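Local atomic coordinates of hypothetical protein MJ1460 (Methanocaldococcus jannaschii DSM 2661, PDB entry 2OSO), a protein that is of unknown function but binds a zinc ion and carries a V4R domain, placing it in the vinyl-4-reductase family. Residues M2-E6 against K7-D11. The protein carries 3 engineered substitutions. Residues are numbered along the deposited sequence; the frame is centred on the assembly and turned at random.
Sequences MAFME and KIFPD
Phe-9 and Glu-6 meet where the N-terminal loop turns into helix 9-15, a local loop-to-helix junction in which side chains three to six residues apart fold onto one another. Glu-6 CB sits 3.7 Å from the centroid of the Phe-9 ring and 10° off its normal, a CH-pi contact squarely over the face. Glu-6 CG continues the contact to the far end of the ring, 3.7 Å from Phe-9 CZ. Beyond it the chain bends about the CB-CG bond (chi2 -73°); the carboxylate plane lies 77° from the ring plane. Phe-4 supplies the second half: its CD1 reaches Phe-9 CB at 3.6 Å, while Pro-10 CD lies over one face of the Phe-4 ring, 4.2 Å from that ring's centroid, in a second CH-pi contact. Replacing Phe-9 by an alanine is likely to strip the Glu-6 methylenes of the ring they lie on and open a gap beside them. Further out, the second subunit contacts these groups: its Leu-53 N donates a hydrogen bond to Glu-6 OE2, its Leu-38 packs on Phe-9, and its Asp-118 forms a salt bridge with Lys-7, so the junction belongs to the dimer interface. Within the turn, the backbone contributes one weak hydrogen bond, Phe-9 N to Glu-6 O at 3.4 Å.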
# COMPACT_ATOMS: atom_id res chain seq x y z
N MSE A 2 0.23 15.93 16.71
CA MSE A 2 -0.40 14.66 17.08
C MSE A 2 0.52 13.52 16.66
O MSE A 2 1.13 13.62 15.60
CB MSE A 2 -1.77 14.48 16.40
CG MSE A 2 -2.86 15.52 16.76
SE MSE A 2 -3.31 15.59 18.65
CE MSE A 2 -2.01 16.87 19.31
N ALA A 3 0.62 12.48 17.49
CA ALA A 3 1.45 11.32 17.18
C ALA A 3 0.94 10.66 15.92
O ALA A 3 1.72 10.36 15.02
CB ALA A 3 1.47 10.32 18.33
N PHE A 4 -0.38 10.46 15.83
CA PHE A 4 -1.03 9.81 14.68
C PHE A 4 -2.06 10.72 14.05
O PHE A 4 -2.98 11.19 14.72
CB PHE A 4 -1.69 8.50 15.12
CG PHE A 4 -0.71 7.48 15.60
CD1 PHE A 4 0.27 7.01 14.76
CD2 PHE A 4 -0.77 7.01 16.91
CE1 PHE A 4 1.20 6.08 15.19
CE2 PHE A 4 0.16 6.08 17.37
CZ PHE A 4 1.13 5.61 16.51
N MSE A 5 -1.89 10.98 12.77
CA MSE A 5 -2.79 11.86 12.05
C MSE A 5 -4.04 11.12 11.52
O MSE A 5 -4.95 11.77 11.07
CB MSE A 5 -2.04 12.55 10.88
CG MSE A 5 -0.82 13.43 11.28
SE MSE A 5 -1.25 15.12 12.23
CE MSE A 5 0.43 15.39 13.24
N GLU A 6 -4.07 9.78 11.54
CA GLU A 6 -5.21 9.01 11.04
C GLU A 6 -5.64 7.93 12.03
O GLU A 6 -4.84 7.46 12.84
CB GLU A 6 -4.86 8.33 9.70
CG GLU A 6 -4.44 9.28 8.61
CD GLU A 6 -5.62 10.10 8.03
OE1 GLU A 6 -6.80 9.82 8.32
OE2 GLU A 6 -5.37 11.06 7.30
N LYS A 7 -6.90 7.50 11.89
CA LYS A 7 -7.63 6.67 12.89
C LYS A 7 -7.07 5.26 13.03
O LYS A 7 -7.06 4.63 14.11
CB LYS A 7 -9.11 6.51 12.46
CG LYS A 7 -9.95 7.79 12.37
CD LYS A 7 -11.18 7.58 11.42
CE LYS A 7 -12.18 8.72 11.52
NZ LYS A 7 -13.20 8.64 10.39
N ILE A 8 -6.66 4.73 11.91
CA ILE A 8 -6.33 3.35 11.80
C ILE A 8 -4.87 3.15 12.24
O ILE A 8 -4.46 2.02 12.55
CB ILE A 8 -6.65 2.89 10.33
CG1 ILE A 8 -6.73 1.37 10.26
CG2 ILE A 8 -5.68 3.51 9.27
CD1 ILE A 8 -8.02 0.87 10.76
N PHE A 9 -4.07 4.22 12.29
CA PHE A 9 -2.61 4.05 12.54
C PHE A 9 -2.18 3.32 13.85
O PHE A 9 -1.34 2.43 13.81
CB PHE A 9 -1.86 5.39 12.39
CG PHE A 9 -1.83 5.93 11.00
CD1 PHE A 9 -2.18 5.16 9.89
CD2 PHE A 9 -1.31 7.20 10.79
CE1 PHE A 9 -2.05 5.69 8.59
CE2 PHE A 9 -1.19 7.73 9.47
CZ PHE A 9 -1.58 6.97 8.40
N PRO A 10 -2.71 3.69 15.03
CA PRO A 10 -2.32 2.83 16.16
C PRO A 10 -2.61 1.34 16.02
O PRO A 10 -1.84 0.50 16.47
CB PRO A 10 -3.07 3.42 17.36
CG PRO A 10 -4.08 4.41 16.77
CD PRO A 10 -3.55 4.82 15.44
N ASP A 11 -3.71 1.01 15.39
CA ASP A 11 -4.14 -0.38 15.21
C ASP A 11 -3.17 -1.11 14.26
O ASP A 11 -2.80 -2.28 14.48
CB ASP A 11 -5.58 -0.40 14.63
CG ASP A 11 -6.57 0.37 15.49
OD1 ASP A 11 -6.89 -0.14 16.56
OD2 ASP A 11 -6.99 1.49 15.11